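Phosphoserine aminotransferase SerC (Cytophaga hutchinsonii ATCC 33406, PDB 3FFR) probably catalyses the pyridoxal-phosphate-dependent transfer of an amino group between glutamate and 3-phosphohydroxypyruvate to give O-phosphoserine, a step of serine biosynthesis. Local coordinates at residues 20-25 and 253-258; 29-34 and 244-249; 85-90 and 123-128; 312-317 and 323-328; 316-321 and 354-359. All coordinates share one frame; numbering follows the deposited sequence. Where two conformers were deposited one is given.

How the contacts relate
Two pairs of contacts sit at separate corners of the fold and a fifth stands apart. Contacts 1 and 2 both use helix 246-262, have centres about 12 Å apart, and lie next to the second subunit; contact 1 is partly buried and held by a histidine-carboxylate bond, whereas contact 2 is buried and wholly apolar across its segments. Contacts 4 and 5, with centres about 9 Å apart, share helix 311-318: its asparagine grips strand 323-327 through two hydrogen bonds, while its leucine and the following phenylalanine pack by apolar contacts on T356 and L357 of helix 347-360. Contact 3, buried in the seven-stranded sheet region, relies on one phenylalanine ring; its centre is about 40 Å from that of contact 1.

Contact 1 (20-25 and 253-258); sequences RQHMIT and GKVTGD
H22 reaches from helix 19-28 to helix 246-262, where it lies against K254 and bonds to D258. CB of H22 barely touches the other helix, at 4.2 Å from K254 CB. From there the ring, with CG beside the backbone N and anti to the carbonyl carbon, extends toward the partner helix. CG and ND1 lie close to the first two carbons of the lysine chain, and CD2 makes the nearest carbon contact, 3.5 Å to K254 CB. That methylene stands over the middle of one ring face, 3.4 Å from the centroid and only 5° off the normal, which defines a CH-pi contact. V255 CG2 approaches CD2 obliquely. At the tip, NE2 donates to D258 OD2 at 2.8 Å, with an N-H...O angle of 165°. The carboxylate oxygen lies almost in the imidazole plane and is met on its syn side, and the two flat groups are nearly coplanar. Face contact and edge bond together define the ring's tilt and rotation. D258 OD2 also takes part in a hydrogen bond with T18 OG1, so this oxygen has two partners, T18 just before helix 19-28 and H22 one turn in. K254 bends at chi2 and carries its amino end away from the contact. The axes of the two short helical segments pass 10.6 Å apart at 139°, an oblique pair, more antiparallel than parallel, bridged by the H22 ring. Helix 19-28 also borders the second subunit, where R20 forms a salt bridge with D28 of that chain, while Y16 and L195 from loops of the same chain as H22 pack beside V255.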
# COMPACT_ATOMS: atom_id res chain seq x y z
N ARG A 20 10.17 16.48 -6.37
CA ARG A 20 9.18 17.59 -6.45
C ARG A 20 8.73 17.84 -7.87
O ARG A 20 7.52 17.91 -8.16
CB ARG A 20 9.72 18.87 -5.81
CG ARG A 20 8.72 20.00 -5.81
CD ARG A 20 9.26 21.28 -5.19
NE ARG A 20 8.13 22.21 -5.08
CZ ARG A 20 7.43 22.41 -3.97
NH1 ARG A 20 7.79 21.84 -2.83
NH2 ARG A 20 6.39 23.24 -4.02
N GLN A 21 9.68 17.96 -8.78
CA GLN A 21 9.27 18.26 -10.15
C GLN A 21 8.55 17.07 -10.78
O GLN A 21 7.58 17.27 -11.51
CB GLN A 21 10.39 18.83 -11.04
CG GLN A 21 9.87 19.20 -12.46
CD GLN A 21 8.59 20.07 -12.48
OE1 GLN A 21 8.58 21.21 -11.98
NE2 GLN A 21 7.51 19.55 -13.10
N HIS A 22 8.97 15.86 -10.44
CA HIS A 22 8.28 14.66 -10.95
C HIS A 22 6.86 14.54 -10.46
O HIS A 22 5.97 14.07 -11.19
CB HIS A 22 9.04 13.36 -10.67
CG HIS A 22 10.36 13.26 -11.36
ND1 HIS A 22 10.54 13.57 -12.70
CD2 HIS A 22 11.56 12.83 -10.90
CE1 HIS A 22 11.80 13.35 -13.02
NE2 HIS A 22 12.44 12.90 -11.95
N MSE A 23 6.63 14.99 -9.22
CA MSE A 23 5.28 14.95 -8.65
C MSE A 23 4.40 15.98 -9.37
O MSE A 23 3.19 15.79 -9.59
CB MSE A 23 5.28 15.23 -7.16
CG MSE A 23 3.91 15.14 -6.50
SE MSE A 23 3.31 13.32 -6.38
CE MSE A 23 4.17 12.89 -4.67
N ILE A 24 5.00 17.10 -9.74
CA ILE A 24 4.23 18.12 -10.47
C ILE A 24 3.82 17.54 -11.82
O ILE A 24 2.69 17.72 -12.30
CB ILE A 24 4.97 19.44 -10.64
CG1 ILE A 24 5.24 20.04 -9.26
CG2 ILE A 24 4.14 20.39 -11.47
CD1 ILE A 24 4.04 20.22 -8.46
N THR A 25 4.75 16.81 -12.42
CA THR A 25 4.44 16.14 -13.68
C THR A 25 3.30 15.13 -13.49
O THR A 25 2.39 15.03 -14.33
CB THR A 25 5.66 15.42 -14.26
OG1 THR A 25 6.70 16.37 -14.48
CG2 THR A 25 5.33 14.76 -15.57
N GLY A 253 9.87 5.12 -11.44
CA GLY A 253 10.39 5.05 -12.80
C GLY A 253 11.16 6.31 -13.15
O GLY A 253 12.18 6.25 -13.80
N LYS A 254 10.67 7.45 -12.67
CA LYS A 254 11.35 8.72 -12.95
C LYS A 254 12.69 8.81 -12.20
O LYS A 254 13.73 9.19 -12.77
CB LYS A 254 10.47 9.92 -12.57
CG LYS A 254 9.23 10.11 -13.44
CD LYS A 254 9.58 10.37 -14.91
CE LYS A 254 8.36 10.66 -15.75
NZ LYS A 254 8.72 10.95 -17.18
N VAL A 255 12.66 8.48 -10.92
CA VAL A 255 13.89 8.55 -10.08
C VAL A 255 14.92 7.55 -10.52
O VAL A 255 16.12 7.83 -10.60
CB VAL A 255 13.55 8.38 -8.57
CG1 VAL A 255 14.79 8.07 -7.73
CG2 VAL A 255 12.82 9.66 -8.07
N THR A 256 14.45 6.35 -10.85
CA THR A 256 15.41 5.36 -11.34
C THR A 256 15.99 5.83 -12.66
O THR A 256 17.15 5.54 -12.95
CB THR A 256 14.83 3.95 -11.46
OG1 THR A 256 13.61 3.96 -12.25
CG2 THR A 256 14.52 3.38 -10.06
N GLY A 257 15.21 6.56 -13.45
CA GLY A 257 15.75 7.13 -14.71
C GLY A 257 16.88 8.09 -14.40
O GLY A 257 17.97 8.09 -15.04
N ASP A 258 16.64 8.91 -13.41
CA ASP A 258 17.63 9.89 -12.97
C ASP A 258 18.88 9.14 -12.49
O ASP A 258 20.01 9.54 -12.75
CB ASP A 258 17.08 10.79 -11.83
CG ASP A 258 15.95 11.70 -12.28
OD1 ASP A 258 15.99 12.15 -13.45
OD2 ASP A 258 15.03 11.98 -11.47

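Contact 2 (29-34 and 244-249); sequences EKIGVI and PNAMNI
I31 and G32, in the loop that follows helix 19-28, pack on A246 and M247 in the first turn of helix 246-262. Two local motifs frame the contact: a Schellman motif with K30 at positive phi, where helix 19-28 has given way to the loop, and an asparagine N-cap at N245.

The contact between the segments is apolar packing. With CG1 of I31 beside the backbone N (chi1 -65°), CG2 is anti to that N and faces the helix; it lies 4.4 Å from A246 CB and 4.3 Å from the selenium of M247. The selenomethionine chain bends at chi2 and chi3, bringing its selenium to the backbone of G32, whose lack of a side chain permits this close approach. Around the pair, F41 of helix 39-55 packs on A246, F250 touches I31, and M23 and A26 of helix 19-28 touch M247. The second subunit adds P196 against M247 and receives K30 in a salt bridge with its E14.

The polar bonds do not run between the two segments. K30 O accepts from both V33 N and I34 N, giving the loop a helix-like turn. N245 OD1 caps the helix by accepting from N248 N at 3.1 Å, the donor standing above the carbonyl plane, while N245 ND2 bonds to G198 O. Across the contact, M247 SE lies 3.7 Å from both G32 CA and G32 N.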
# COMPACT_ATOMS: atom_id res chain seq x y z
N GLU A 29 -0.16 15.33 -15.54
CA GLU A 29 -0.53 14.23 -16.45
C GLU A 29 -1.70 13.40 -15.96
O GLU A 29 -2.14 12.48 -16.65
CB GLU A 29 0.64 13.29 -16.71
CG GLU A 29 1.81 14.02 -17.44
CD GLU A 29 2.95 13.12 -17.88
OE1 GLU A 29 2.89 11.89 -17.70
OE2 GLU A 29 3.94 13.67 -18.43
N LYS A 30 -2.17 13.73 -14.77
CA LYS A 30 -3.28 12.99 -14.14
C LYS A 30 -2.99 11.50 -13.94
O LYS A 30 -3.84 10.65 -14.08
CB LYS A 30 -4.61 13.21 -14.90
CG LYS A 30 -5.07 14.66 -14.77
CD LYS A 30 -6.51 14.83 -15.26
CE LYS A 30 -7.06 16.22 -14.90
NZ LYS A 30 -8.49 16.40 -15.28
N ILE A 31 -1.75 11.23 -13.53
CA ILE A 31 -1.31 9.87 -13.29
C ILE A 31 -2.19 9.20 -12.22
O ILE A 31 -2.40 8.00 -12.25
CB ILE A 31 0.21 9.83 -12.86
CG1 ILE A 31 1.11 10.31 -13.99
CG2 ILE A 31 0.60 8.40 -12.37
CD1 ILE A 31 1.06 9.44 -15.23
N GLY A 32 -2.74 10.02 -11.32
CA GLY A 32 -3.55 9.51 -10.20
C GLY A 32 -4.99 9.20 -10.59
O GLY A 32 -5.77 8.59 -9.81
N VAL A 33 -5.30 9.56 -11.82
CA VAL A 33 -6.64 9.44 -12.40
C VAL A 33 -6.78 8.29 -13.39
O VAL A 33 -7.86 7.70 -13.53
CB VAL A 33 -7.04 10.79 -13.10
CG1 VAL A 33 -8.42 10.70 -13.81
CG2 VAL A 33 -7.05 11.95 -12.07
N ILE A 34 -5.71 8.04 -14.12
CA ILE A 34 -5.74 7.01 -15.17
C ILE A 34 -6.03 5.64 -14.58
O ILE A 34 -5.71 5.33 -13.42
CB ILE A 34 -4.43 6.97 -16.04
CG1 ILE A 34 -3.23 6.55 -15.18
CG2 ILE A 34 -4.22 8.34 -16.77
CD1 ILE A 34 -1.93 6.39 -15.90
N PRO A 244 -3.00 -0.33 -7.61
CA PRO A 244 -1.80 -0.06 -6.85
C PRO A 244 -1.51 1.40 -6.61
O PRO A 244 -2.23 2.27 -7.08
CB PRO A 244 -0.73 -0.57 -7.79
CG PRO A 244 -1.23 -0.19 -9.12
CD PRO A 244 -2.73 -0.33 -9.08
N ASN A 245 -0.36 1.64 -6.00
CA ASN A 245 0.12 3.01 -5.74
C ASN A 245 0.82 3.52 -7.00
O ASN A 245 2.04 3.51 -7.11
CB ASN A 245 1.04 3.06 -4.55
CG ASN A 245 1.41 4.47 -4.16
OD1 ASN A 245 1.16 5.43 -4.91
ND2 ASN A 245 2.05 4.61 -2.98
N ALA A 246 0.00 3.93 -7.96
CA ALA A 246 0.50 4.44 -9.24
C ALA A 246 1.42 5.64 -9.10
O ALA A 246 2.36 5.83 -9.88
CB ALA A 246 -0.69 4.76 -10.19
N MSE A 247 1.12 6.48 -8.11
CA MSE A 247 1.93 7.68 -7.90
C MSE A 247 3.37 7.26 -7.66
O MSE A 247 4.33 7.78 -8.28
CB MSE A 247 1.42 8.58 -6.76
CG MSE A 247 -0.03 9.01 -6.93
SE MSE A 247 -0.34 10.11 -8.52
CE MSE A 247 0.14 11.81 -7.89
N ASN A 248 3.55 6.30 -6.74
CA ASN A 248 4.89 5.83 -6.43
C ASN A 248 5.53 5.02 -7.55
O ASN A 248 6.74 5.05 -7.73
CB ASN A 248 5.03 5.09 -5.10
CG ASN A 248 5.41 6.00 -3.96
OD1 ASN A 248 5.63 7.21 -4.14
ND2 ASN A 248 5.51 5.42 -2.75
N ILE A 249 4.73 4.24 -8.28
CA ILE A 249 5.29 3.49 -9.42
C ILE A 249 5.81 4.51 -10.45
O ILE A 249 6.88 4.35 -11.05
CB ILE A 249 4.26 2.50 -10.02
CG1 ILE A 249 3.98 1.38 -8.98
CG2 ILE A 249 4.81 1.87 -11.32
CD1 ILE A 249 2.80 0.43 -9.35

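Contact 3 (85-90 and 123-128); sequences KSFHCV and ADITVP
The F87 ring reaches from strand 85-90 over the extended chain of 125-128, and the contact turns on how that ring lies. Its CG is anti to the backbone N (chi1 173°), which carries the ring out from the sheet toward V127. The valine crosses it obliquely and sets CG2 over one face, 4.1 Å from the centroid and 15° off the normal, a CH-pi contact displaced toward the rim. Both valine methyls lie on the same side of the ring, CG2 toward CE1 and CZ, CG1 toward CG and CD2. P128 crosses at about a right angle, with its CD 3.9 Å from F87 CD2. Farther out, I125 CG2 meets CZ at 4.2 Å, and the carbonyl oxygen T126 O comes to 3.7 Å from CE2; both approaches are oblique. Y110 of strand 108-113 packs on both F87 and P128, and F120 touches I125. Backbone hydrogen bonds join F87 to I133 and C135 of the adjacent parallel strand 133-137. The loop leading into that strand thus packs over one side of the seven-stranded mixed sheet, consistent with the large domain of fold-type I PLP-dependent aminotransferases.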
# COMPACT_ATOMS: atom_id res chain seq x y z
N LYS A 85 9.61 -24.93 7.58
CA LYS A 85 10.77 -24.30 8.24
C LYS A 85 11.56 -23.30 7.44
O LYS A 85 11.84 -23.48 6.26
CB LYS A 85 11.76 -25.40 8.66
CG LYS A 85 11.20 -26.55 9.53
CD LYS A 85 12.31 -27.38 10.15
CE LYS A 85 11.73 -28.49 11.00
NZ LYS A 85 12.80 -29.24 11.73
N SER A 86 11.91 -22.23 8.14
CA SER A 86 12.79 -21.23 7.60
C SER A 86 14.02 -21.07 8.50
O SER A 86 14.07 -21.59 9.61
CB SER A 86 12.07 -19.89 7.51
OG SER A 86 11.64 -19.49 8.80
N PHE A 87 14.99 -20.35 7.99
CA PHE A 87 16.25 -20.04 8.73
C PHE A 87 16.49 -18.55 8.61
O PHE A 87 16.42 -17.99 7.50
CB PHE A 87 17.41 -20.84 8.13
CG PHE A 87 18.77 -20.49 8.68
CD1 PHE A 87 19.49 -19.42 8.18
CD2 PHE A 87 19.33 -21.25 9.67
CE1 PHE A 87 20.71 -19.10 8.69
CE2 PHE A 87 20.59 -20.94 10.18
CZ PHE A 87 21.26 -19.87 9.70
N HIS A 88 16.77 -17.90 9.75
CA HIS A 88 16.99 -16.47 9.78
C HIS A 88 18.25 -16.06 10.54
O HIS A 88 18.49 -16.55 11.61
CB HIS A 88 15.81 -15.78 10.53
CG HIS A 88 14.46 -16.03 9.92
ND1 HIS A 88 13.73 -15.04 9.29
CD2 HIS A 88 13.72 -17.16 9.85
CE1 HIS A 88 12.60 -15.57 8.83
NE2 HIS A 88 12.57 -16.85 9.16
N CYS A 89 19.00 -15.14 9.95
CA CYS A 89 20.09 -14.45 10.66
C CYS A 89 19.47 -13.25 11.36
O CYS A 89 18.92 -12.36 10.70
CB CYS A 89 21.21 -13.99 9.71
SG CYS A 89 22.31 -15.34 9.22
N VAL A 90 19.56 -13.23 12.68
CA VAL A 90 18.93 -12.18 13.50
C VAL A 90 19.96 -11.42 14.32
O VAL A 90 20.70 -12.03 15.10
CB VAL A 90 17.87 -12.81 14.45
CG1 VAL A 90 17.31 -11.76 15.45
CG2 VAL A 90 16.74 -13.46 13.61
N ALA A 123 32.03 -18.30 8.39
CA ALA A 123 32.84 -19.51 8.52
C ALA A 123 32.30 -20.37 9.67
O ALA A 123 32.42 -21.59 9.66
CB ALA A 123 34.30 -19.14 8.78
N ASP A 124 31.68 -19.69 10.64
CA ASP A 124 31.16 -20.30 11.87
C ASP A 124 29.68 -20.69 11.80
O ASP A 124 29.09 -21.13 12.81
CB ASP A 124 31.26 -19.31 13.02
CG ASP A 124 32.70 -18.98 13.38
OD1 ASP A 124 33.61 -19.80 13.11
OD2 ASP A 124 32.90 -17.88 13.96
N ILE A 125 29.08 -20.53 10.63
CA ILE A 125 27.65 -20.77 10.50
C ILE A 125 27.29 -21.95 9.62
O ILE A 125 27.88 -22.13 8.55
CB ILE A 125 26.97 -19.49 9.92
CG1 ILE A 125 27.24 -18.29 10.84
CG2 ILE A 125 25.45 -19.68 9.70
CD1 ILE A 125 26.66 -16.97 10.32
N THR A 126 26.38 -22.78 10.11
CA THR A 126 25.84 -23.87 9.31
C THR A 126 24.32 -23.65 9.21
O THR A 126 23.71 -22.96 10.02
CB THR A 126 26.14 -25.25 9.90
OG1 THR A 126 25.58 -25.32 11.21
CG2 THR A 126 27.66 -25.54 9.95
N VAL A 127 23.72 -24.23 8.19
CA VAL A 127 22.28 -24.12 7.95
C VAL A 127 21.70 -25.53 7.87
O VAL A 127 22.18 -26.36 7.06
CB VAL A 127 21.98 -23.39 6.62
CG1 VAL A 127 20.49 -23.34 6.36
CG2 VAL A 127 22.62 -21.97 6.61
N PRO A 128 20.69 -25.83 8.71
CA PRO A 128 20.11 -27.17 8.63
C PRO A 128 19.57 -27.47 7.26
O PRO A 128 19.01 -26.61 6.57
CB PRO A 128 18.98 -27.13 9.66
CG PRO A 128 19.40 -26.07 10.64
CD PRO A 128 20.17 -25.05 9.85

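Contact 4 (312-317 and 323-328); sequences GEINKI and MAVGAG
N315 and V325 join helix 311-318 to strand 323-327 through a pair of hydrogen bonds in which one carboxamide serves both polar groups of a single residue's backbone. OD1 of N315 accepts from V325 N at 2.9 Å with a nearly straight N-H...O angle of 169°, the donor tilted slightly from the carbonyl plane. ND2 of the same side chain donates to V325 O, also at 2.9 Å, and this oxygen lies close to the amide plane. With both ends engaged, the carboxamide is fixed in rotation. The torsion chi1 of -82°, with CG beside the backbone N, turns it toward the strand. OD1 also comes within 3.3 Å of A324 CA. A water donates to N315 O at 2.6 Å and to M323 O, adding a third link between the elements. I314 CG2 makes a looser apolar contact, 4.5 Å from V325 CG2, while I337 of strand 336-340 packs on both residues. A324 pairs through its backbone with I6 and F8 on one neighbouring strand, and G326 with R338 on the other. The strand is therefore interior to the five-stranded mixed sheet, and it runs back nearly antiparallel to the helix segment (165°): a helix-on-sheet layer consistent with the small domain of a fold-type I aminotransferase.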
# COMPACT_ATOMS: atom_id res chain seq x y z
N GLY A 312 18.57 14.39 21.22
CA GLY A 312 17.62 15.50 21.28
C GLY A 312 18.37 16.82 21.37
O GLY A 312 17.99 17.84 20.76
N GLU A 313 19.47 16.78 22.11
CA GLU A 313 20.32 17.97 22.29
C GLU A 313 21.08 18.27 21.02
O GLU A 313 21.26 19.42 20.63
CB GLU A 313 21.27 17.81 23.46
CG GLU A 313 20.57 17.94 24.79
CD GLU A 313 19.81 19.27 24.91
OE1 GLU A 313 20.35 20.31 24.47
OE2 GLU A 313 18.68 19.25 25.44
N ILE A 314 21.53 17.20 20.36
CA ILE A 314 22.26 17.35 19.11
C ILE A 314 21.34 17.99 18.07
O ILE A 314 21.72 18.91 17.35
CB ILE A 314 22.81 15.96 18.60
CG1 ILE A 314 23.90 15.43 19.55
CG2 ILE A 314 23.37 16.08 17.18
CD1 ILE A 314 24.23 13.93 19.37
N ASN A 315 20.12 17.47 17.98
CA ASN A 315 19.17 17.96 17.00
C ASN A 315 18.72 19.41 17.30
O ASN A 315 18.44 20.18 16.39
CB ASN A 315 17.98 17.02 16.82
CG ASN A 315 18.33 15.86 15.87
OD1 ASN A 315 19.05 16.08 14.88
ND2 ASN A 315 17.83 14.66 16.17
N LYS A 316 18.74 19.76 18.57
CA LYS A 316 18.37 21.14 18.97
C LYS A 316 19.45 22.11 18.45
O LYS A 316 19.16 23.19 17.95
CB LYS A 316 18.21 21.26 20.49
N ILE A 317 20.70 21.66 18.54
CA ILE A 317 21.84 22.42 18.03
C ILE A 317 21.82 22.52 16.50
O ILE A 317 22.14 23.57 15.92
CB ILE A 317 23.19 21.79 18.51
CG1 ILE A 317 23.40 22.13 20.00
CG2 ILE A 317 24.36 22.30 17.66
CD1 ILE A 317 24.60 21.46 20.61
N MSE A 323 19.00 21.15 9.68
CA MSE A 323 19.37 19.73 9.57
C MSE A 323 18.90 18.95 10.79
O MSE A 323 18.68 19.50 11.86
CB MSE A 323 20.88 19.56 9.42
CG MSE A 323 21.44 20.22 8.15
SE MSE A 323 23.34 19.97 7.92
CE MSE A 323 23.96 21.11 9.37
N ALA A 324 18.73 17.65 10.57
CA ALA A 324 18.40 16.72 11.66
C ALA A 324 18.96 15.34 11.35
O ALA A 324 19.05 14.96 10.19
CB ALA A 324 16.88 16.63 11.88
N VAL A 325 19.37 14.64 12.39
CA VAL A 325 19.84 13.25 12.30
C VAL A 325 18.85 12.38 13.07
O VAL A 325 18.04 12.86 13.86
CB VAL A 325 21.27 13.07 12.87
CG1 VAL A 325 22.22 14.01 12.14
CG2 VAL A 325 21.32 13.28 14.37
N GLY A 326 18.91 11.08 12.81
CA GLY A 326 18.06 10.18 13.55
C GLY A 326 18.64 9.86 14.91
O GLY A 326 19.85 9.91 15.13
N ALA A 327 17.74 9.56 15.83
CA ALA A 327 18.11 9.00 17.12
C ALA A 327 18.24 7.49 16.99
O ALA A 327 17.75 6.88 16.03
CB ALA A 327 17.05 9.32 18.17
N GLY A 328 18.96 6.92 17.94
CA GLY A 328 19.10 5.48 18.04
C GLY A 328 17.75 4.80 18.07
O GLY A 328 16.72 5.35 18.46
O HOH W 1 17.29 19.44 14.14

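Contact 5 (316-321 and 354-359); sequences KILEPF and VQTLKE
This is apolar packing between the end region of helix 311-318, with the 3-10 turn 319-321 that follows, and helix 347-360, two helical elements beside the five-stranded mixed sheet. It lies in what is probably the small domain of a fold-type I aminotransferase. T356 lies at the centre, its methyl serving two residues. CG2, anti to the backbone N while OG1 is anti to the carbonyl carbon (chi1 -59°), stands over one face of the F321 ring, 3.8 Å from the centroid and 14° off the normal, a CH-pi contact shifted toward the rim. The hydroxyl instead bonds to K352 O one turn back along its own helix, and K352 NZ bonds to the carbonyl oxygen of F321, a polar tie beside the aromatic contact. L318 enters through CD2, which touches both T356 and L357, the side chains crossing obliquely, and meets L357 CD2 at 3.9 Å. Beyond these segments, L318 also packs on V325 of strand 323-327, and T356 on M323, so both partners reach the sheet. In the F321-L318 backbone turn, F321 N bonds to L318 O at 2.9 Å, while L318 CD2 approaches T356 CG2 to 3.8 Å.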
# COMPACT_ATOMS: atom_id res chain seq x y z
N LYS A 316 18.74 19.76 18.57
CA LYS A 316 18.37 21.14 18.97
C LYS A 316 19.45 22.11 18.45
O LYS A 316 19.16 23.19 17.95
CB LYS A 316 18.21 21.26 20.49
N ILE A 317 20.70 21.66 18.54
CA ILE A 317 21.84 22.42 18.03
C ILE A 317 21.82 22.52 16.50
O ILE A 317 22.14 23.57 15.92
CB ILE A 317 23.19 21.79 18.51
CG1 ILE A 317 23.40 22.13 20.00
CG2 ILE A 317 24.36 22.30 17.66
CD1 ILE A 317 24.60 21.46 20.61
N LEU A 318 21.40 21.43 15.85
CA LEU A 318 21.34 21.38 14.37
C LEU A 318 20.15 22.12 13.76
O LEU A 318 20.17 22.56 12.60
CB LEU A 318 21.29 19.92 13.88
CG LEU A 318 22.49 19.01 14.10
CD1 LEU A 318 22.15 17.64 13.53
CD2 LEU A 318 23.74 19.60 13.45
N GLU A 319 19.12 22.32 14.57
CA GLU A 319 17.88 22.91 14.08
C GLU A 319 18.07 24.26 13.37
O GLU A 319 17.52 24.45 12.28
CB GLU A 319 16.84 23.03 15.19
CG GLU A 319 15.43 23.24 14.66
CD GLU A 319 14.40 23.36 15.77
OE1 GLU A 319 14.80 23.60 16.94
OE2 GLU A 319 13.19 23.22 15.47
N PRO A 320 18.80 25.21 13.97
CA PRO A 320 19.00 26.51 13.33
C PRO A 320 19.75 26.43 12.00
O PRO A 320 19.71 27.38 11.19
CB PRO A 320 19.86 27.29 14.35
CG PRO A 320 19.64 26.60 15.64
CD PRO A 320 19.36 25.17 15.34
N PHE A 321 20.40 25.29 11.81
CA PHE A 321 21.17 25.01 10.60
C PHE A 321 20.37 24.18 9.59
O PHE A 321 20.91 23.72 8.57
CB PHE A 321 22.44 24.26 10.93
CG PHE A 321 23.41 25.07 11.75
CD1 PHE A 321 24.32 25.90 11.13
CD2 PHE A 321 23.38 25.01 13.13
CE1 PHE A 321 25.21 26.69 11.88
CE2 PHE A 321 24.30 25.79 13.90
CZ PHE A 321 25.20 26.63 13.25
N VAL A 354 28.68 17.57 8.62
CA VAL A 354 29.92 17.21 9.33
C VAL A 354 30.60 18.47 9.89
O VAL A 354 31.09 18.50 11.03
CB VAL A 354 30.87 16.37 8.46
CG1 VAL A 354 32.26 16.19 9.13
CG2 VAL A 354 30.23 14.98 8.19
N GLN A 355 30.59 19.53 9.11
CA GLN A 355 31.25 20.75 9.53
C GLN A 355 30.54 21.35 10.73
O GLN A 355 31.16 21.88 11.66
CB GLN A 355 31.30 21.78 8.41
CG GLN A 355 31.69 23.17 8.87
CD GLN A 355 31.54 24.18 7.75
OE1 GLN A 355 32.31 24.17 6.78
NE2 GLN A 355 30.53 25.06 7.87
N THR A 356 29.22 21.24 10.71
CA THR A 356 28.39 21.81 11.76
C THR A 356 28.60 20.99 13.03
O THR A 356 28.76 21.54 14.12
CB THR A 356 26.91 21.88 11.35
OG1 THR A 356 26.80 22.69 10.17
CG2 THR A 356 26.07 22.47 12.45
N LEU A 357 28.64 19.67 12.86
CA LEU A 357 28.85 18.80 14.01
C LEU A 357 30.23 19.06 14.64
O LEU A 357 30.39 19.11 15.87
CB LEU A 357 28.76 17.33 13.62
CG LEU A 357 27.33 16.86 13.33
CD1 LEU A 357 27.36 15.43 12.78
CD2 LEU A 357 26.41 16.92 14.57
N LYS A 358 31.21 19.23 13.79
CA LYS A 358 32.58 19.46 14.26
C LYS A 358 32.70 20.72 15.06
O LYS A 358 33.38 20.78 16.10
CB LYS A 358 33.55 19.56 13.08
CG LYS A 358 33.74 18.24 12.38
CD LYS A 358 34.43 18.38 11.04
CE LYS A 358 35.84 18.91 11.16
NZ LYS A 358 36.46 18.90 9.80
N GLU A 359 32.01 21.73 14.56
CA GLU A 359 32.09 23.07 15.13
C GLU A 359 31.29 23.23 16.39
O GLU A 359 31.75 23.88 17.33
CB GLU A 359 31.66 24.13 14.10
CG GLU A 359 32.64 24.28 12.94
CD GLU A 359 32.24 25.38 11.95
OE1 GLU A 359 31.20 26.02 12.16
OE2 GLU A 359 32.98 25.58 10.95